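Local coordinates for phosphoribosylaminoimidazole carboxylase, ATPase subunit (Thermus thermophilus, PDB 3AW8), which probably catalyses the ATP-dependent carboxylation of 5-aminoimidazole ribonucleotide with bicarbonate, giving N5-carboxyaminoimidazole ribonucleotide in purine biosynthesis, at residues 204-216 with 295-307. Sequence-based numbering, arbitrary orientation.
Sequences WGGILRLSLAPAP and APRGQSAMVNLIG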
loop_
_atom_site.group_PDB
_atom_site.type_symbol
_atom_site.label_atom_id
_atom_site.label_comp_id
_atom_site.label_asym_id
_atom_site.label_seq_id
_atom_site.Cartn_x
_atom_site.Cartn_y
_atom_site.Cartn_z
ATOM N N TRP A 204 -24.438 -7.526 10.786
ATOM C CA TRP A 204 -25.136 -8.777 10.956
ATOM C C TRP A 204 -24.485 -9.481 12.134
ATOM O O TRP A 204 -23.274 -9.727 12.129
ATOM C CB TRP A 204 -25.027 -9.623 9.682
ATOM C CG TRP A 204 -25.959 -10.809 9.640
ATOM C CD1 TRP A 204 -25.677 -12.098 10.007
ATOM C CD2 TRP A 204 -27.323 -10.809 9.195
ATOM N NE1 TRP A 204 -26.780 -12.902 9.812
ATOM C CE2 TRP A 204 -27.803 -12.136 9.314
ATOM C CE3 TRP A 204 -28.185 -9.818 8.706
ATOM C CZ2 TRP A 204 -29.106 -12.493 8.960
ATOM C CZ3 TRP A 204 -29.483 -10.173 8.354
ATOM C CH2 TRP A 204 -29.929 -11.502 8.483
ATOM N N GLY A 205 -25.290 -9.790 13.147
ATOM C CA GLY A 205 -24.768 -10.456 14.325
ATOM C C GLY A 205 -23.961 -9.488 15.172
ATOM O O GLY A 205 -23.112 -9.896 15.973
ATOM N N GLY A 206 -24.232 -8.199 14.982
ATOM C CA GLY A 206 -23.534 -7.174 15.725
ATOM C C GLY A 206 -22.133 -6.914 15.200
ATOM O O GLY A 206 -21.311 -6.314 15.906
ATOM N N ILE A 207 -21.850 -7.358 13.971
ATOM C CA ILE A 207 -20.529 -7.153 13.375
ATOM C C ILE A 207 -20.653 -6.579 11.974
ATOM O O ILE A 207 -21.467 -7.056 11.185
ATOM C CB ILE A 207 -19.752 -8.476 13.248
ATOM C CG1 ILE A 207 -19.823 -9.268 14.555
ATOM C CG2 ILE A 207 -18.310 -8.186 12.882
ATOM C CD1 ILE A 207 -19.121 -10.619 14.490
ATOM N N LEU A 208 -19.856 -5.561 11.657
ATOM C CA LEU A 208 -19.881 -4.976 10.319
ATOM C C LEU A 208 -19.518 -6.095 9.339
ATOM O O LEU A 208 -18.494 -6.767 9.500
ATOM C CB LEU A 208 -18.851 -3.846 10.188
ATOM C CG LEU A 208 -18.684 -3.294 8.765
ATOM C CD1 LEU A 208 -19.951 -2.571 8.376
ATOM C CD2 LEU A 208 -17.499 -2.349 8.679
ATOM N N ARG A 209 -20.360 -6.294 8.327
ATOM C CA ARG A 209 -20.126 -7.342 7.342
ATOM C C ARG A 209 -19.774 -6.797 5.975
ATOM O O ARG A 209 -18.939 -7.367 5.285
ATOM C CB ARG A 209 -21.359 -8.229 7.208
ATOM C CG ARG A 209 -21.794 -8.864 8.500
ATOM C CD ARG A 209 -20.800 -9.900 8.995
ATOM N NE ARG A 209 -21.232 -10.443 10.279
ATOM C CZ ARG A 209 -20.773 -11.571 10.810
ATOM N NH1 ARG A 209 -19.860 -12.292 10.169
ATOM N NH2 ARG A 209 -21.234 -11.984 11.981
ATOM N N LEU A 210 -20.394 -5.688 5.592
ATOM C CA LEU A 210 -20.144 -5.130 4.277
ATOM C C LEU A 210 -20.258 -3.617 4.235
ATOM O O LEU A 210 -21.125 -3.033 4.888
ATOM C CB LEU A 210 -21.144 -5.724 3.280
ATOM C CG LEU A 210 -21.017 -5.274 1.824
ATOM C CD1 LEU A 210 -20.040 -6.197 1.104
ATOM C CD2 LEU A 210 -22.380 -5.310 1.144
ATOM N N SER A 211 -19.393 -2.986 3.447
ATOM C CA SER A 211 -19.408 -1.535 3.289
ATOM C C SER A 211 -19.438 -1.162 1.806
ATOM O O SER A 211 -18.607 -1.630 1.020
ATOM C CB SER A 211 -18.182 -0.896 3.961
ATOM O OG SER A 211 -18.354 -0.775 5.364
ATOM N N LEU A 212 -20.401 -0.327 1.425
ATOM C CA LEU A 212 -20.522 0.095 0.040
ATOM C C LEU A 212 -20.173 1.571 -0.081
ATOM O O LEU A 212 -20.801 2.422 0.552
ATOM C CB LEU A 212 -21.943 -0.173 -0.467
ATOM C CG LEU A 212 -22.279 -1.669 -0.471
ATOM C CD1 LEU A 212 -23.773 -1.902 -0.686
ATOM C CD2 LEU A 212 -21.458 -2.347 -1.547
ATOM N N ALA A 213 -19.162 1.866 -0.891
ATOM C CA ALA A 213 -18.716 3.238 -1.087
ATOM C C ALA A 213 -18.532 3.577 -2.563
ATOM O O ALA A 213 -17.972 2.789 -3.325
ATOM C CB ALA A 213 -17.403 3.471 -0.335
ATOM N N PRO A 214 -19.023 4.753 -2.989
ATOM C CA PRO A 214 -19.724 5.719 -2.137
ATOM C C PRO A 214 -21.081 5.139 -1.755
ATOM O O PRO A 214 -21.530 4.171 -2.367
ATOM C CB PRO A 214 -19.861 6.937 -3.043
ATOM C CG PRO A 214 -18.673 6.824 -3.941
ATOM C CD PRO A 214 -18.676 5.363 -4.280
ATOM N N ALA A 215 -21.739 5.707 -0.750
ATOM C CA ALA A 215 -23.047 5.195 -0.360
ATOM C C ALA A 215 -23.951 5.205 -1.596
ATOM O O ALA A 215 -24.218 6.258 -2.181
ATOM C CB ALA A 215 -23.644 6.057 0.742
ATOM N N PRO A 216 -24.421 4.024 -2.019
ATOM C CA PRO A 216 -25.292 3.907 -3.192
ATOM C C PRO A 216 -26.474 4.870 -3.164
ATOM O O PRO A 216 -27.335 4.776 -2.290
ATOM C CB PRO A 216 -25.743 2.451 -3.138
ATOM C CG PRO A 216 -24.562 1.768 -2.543
ATOM C CD PRO A 216 -24.176 2.703 -1.418
ATOM N N ALA A 295 -11.023 11.916 -2.965
ATOM C CA ALA A 295 -11.822 11.516 -4.115
ATOM C C ALA A 295 -11.815 9.995 -4.305
ATOM O O ALA A 295 -10.772 9.352 -4.205
ATOM C CB ALA A 295 -11.304 12.209 -5.367
ATOM N N PRO A 296 -12.987 9.401 -4.568
ATOM C CA PRO A 296 -13.079 7.950 -4.765
ATOM C C PRO A 296 -12.618 7.482 -6.138
ATOM O O PRO A 296 -12.721 8.212 -7.122
ATOM C CB PRO A 296 -14.561 7.667 -4.544
ATOM C CG PRO A 296 -15.204 8.900 -5.063
ATOM C CD PRO A 296 -14.329 10.004 -4.508
ATOM N N ARG A 297 -12.090 6.264 -6.187
ATOM C CA ARG A 297 -11.639 5.662 -7.432
ATOM C C ARG A 297 -12.704 4.636 -7.772
ATOM O O ARG A 297 -12.673 3.507 -7.274
ATOM C CB ARG A 297 -10.294 4.952 -7.255
ATOM C CG ARG A 297 -9.092 5.868 -7.060
ATOM C CD ARG A 297 -7.854 5.035 -6.766
ATOM N NE ARG A 297 -6.676 5.836 -6.447
ATOM C CZ ARG A 297 -5.588 5.347 -5.856
ATOM N NH1 ARG A 297 -4.555 6.137 -5.601
ATOM N NH2 ARG A 297 -5.539 4.066 -5.502
ATOM N N GLY A 298 -13.664 5.042 -8.596
ATOM C CA GLY A 298 -14.729 4.135 -8.976
ATOM C C GLY A 298 -15.636 3.775 -7.819
ATOM O O GLY A 298 -16.078 4.647 -7.074
ATOM N N GLN A 299 -15.910 2.484 -7.671
ATOM C CA GLN A 299 -16.782 1.988 -6.614
ATOM C C GLN A 299 -16.158 0.838 -5.841
ATOM O O GLN A 299 -15.511 -0.036 -6.412
ATOM C CB GLN A 299 -18.097 1.507 -7.205
ATOM C CG GLN A 299 -19.089 2.582 -7.529
ATOM C CD GLN A 299 -20.301 1.990 -8.202
ATOM O OE1 GLN A 299 -20.214 1.509 -9.334
ATOM N NE2 GLN A 299 -21.438 1.996 -7.505
ATOM N N SER A 300 -16.384 0.820 -4.535
ATOM C CA SER A 300 -15.812 -0.223 -3.711
ATOM C C SER A 300 -16.822 -0.936 -2.844
ATOM O O SER A 300 -17.854 -0.381 -2.473
ATOM C CB SER A 300 -14.728 0.365 -2.815
ATOM O OG SER A 300 -13.719 0.969 -3.592
ATOM N N ALA A 301 -16.499 -2.181 -2.531
ATOM C CA ALA A 301 -17.309 -3.012 -1.670
ATOM C C ALA A 301 -16.284 -3.593 -0.704
ATOM O O ALA A 301 -15.313 -4.237 -1.117
ATOM C CB ALA A 301 -17.982 -4.120 -2.467
ATOM N N MET A 302 -16.498 -3.342 0.579
ATOM C CA MET A 302 -15.596 -3.806 1.620
ATOM C C MET A 302 -16.260 -4.979 2.333
ATOM O O MET A 302 -17.297 -4.802 2.971
ATOM C CB MET A 302 -15.349 -2.640 2.596
ATOM C CG MET A 302 -14.143 -2.748 3.529
ATOM S SD MET A 302 -14.292 -3.973 4.837
ATOM C CE MET A 302 -15.801 -3.400 5.674
ATOM N N VAL A 303 -15.702 -6.179 2.217
ATOM C CA VAL A 303 -16.315 -7.299 2.924
ATOM C C VAL A 303 -15.367 -7.820 4.004
ATOM O O VAL A 303 -14.241 -8.223 3.722
ATOM C CB VAL A 303 -16.769 -8.477 1.953
ATOM C CG1 VAL A 303 -17.237 -7.917 0.627
ATOM C CG2 VAL A 303 -15.658 -9.485 1.737
ATOM N N ASN A 304 -15.820 -7.778 5.252
ATOM C CA ASN A 304 -15.010 -8.254 6.361
ATOM C C ASN A 304 -14.857 -9.760 6.354
ATOM O O ASN A 304 -15.737 -10.485 5.890
ATOM C CB ASN A 304 -15.623 -7.852 7.706
ATOM C CG ASN A 304 -15.195 -6.471 8.157
ATOM O OD1 ASN A 304 -14.205 -5.923 7.669
ATOM N ND2 ASN A 304 -15.930 -5.908 9.106
ATOM N N LEU A 305 -13.722 -10.215 6.873
ATOM C CA LEU A 305 -13.411 -11.632 7.002
ATOM C C LEU A 305 -13.502 -11.906 8.503
ATOM O O LEU A 305 -12.597 -11.561 9.265
ATOM C CB LEU A 305 -11.997 -11.913 6.480
ATOM C CG LEU A 305 -11.797 -12.462 5.056
ATOM C CD1 LEU A 305 -13.052 -12.323 4.205
ATOM C CD2 LEU A 305 -10.629 -11.745 4.418
ATOM N N ILE A 306 -14.614 -12.501 8.926
ATOM C CA ILE A 306 -14.851 -12.797 10.334
ATOM C C ILE A 306 -14.681 -14.276 10.662
ATOM O O ILE A 306 -15.264 -15.134 10.012
ATOM C CB ILE A 306 -16.284 -12.370 10.752
ATOM C CG1 ILE A 306 -16.549 -10.921 10.333
ATOM C CG2 ILE A 306 -16.466 -12.528 12.258
ATOM C CD1 ILE A 306 -15.629 -9.915 10.992
ATOM N N GLY A 307 -13.873 -14.553 11.679
ATOM C CA GLY A 307 -13.625 -15.907 12.144
ATOM C C GLY A 307 -13.363 -17.044 11.168
ATOM O O GLY A 307 -13.543 -18.206 11.529
HETATM O O HOH W 1 -18.394 -9.981 5.800
#
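Ser211 with Met302 and Ala213 with Ser300 form the hydrogen-bonded pairs of an antiparallel ladder between strands 207-213 and 299-306, whose N-to-C directions differ by 171°. The ladder illustrates how one continuous sheet can unite sequence-distant parts of a chain: here it joins a strand of the ATP-grasp region to one of the C-terminal region. Ser300 N meets Ala213 O at 2.8 Å in an almost linear bond. On its other edge, strand 207-213 has a classic beta bulge, where Arg209 and Leu210 sit opposite Arg202 of strand 193-204. Near it the pairing with 299-306 changes: Asn304 N still reaches Arg209 O, while Asn304 ND2 donates to Leu208 O at 2.7 Å, from above the carbonyl plane. A water donates to both Arg209 O and Asn304 O. Met302, turned back at chi2 (-71°), brings CE against Leu208 CD2 (3.6 Å). On the other face, Leu210 and Ala301 pack against helix 346-357. Arg209, folded at chi2 (-68°), crosses the Ile306 side chain at about a right angle, NH1 3.6 Å from Ile306 CG1, and forms a salt bridge through NH1 with Glu362. An alanine here is likely to leave Glu362 without its cationic mate and the turn at 204-207 less firmly fixed. The Trp204 carbonyl oxygen is gripped side-on by NE and NH2 of Arg209, and lies in the guanidinium plane 2.8 Å from NE.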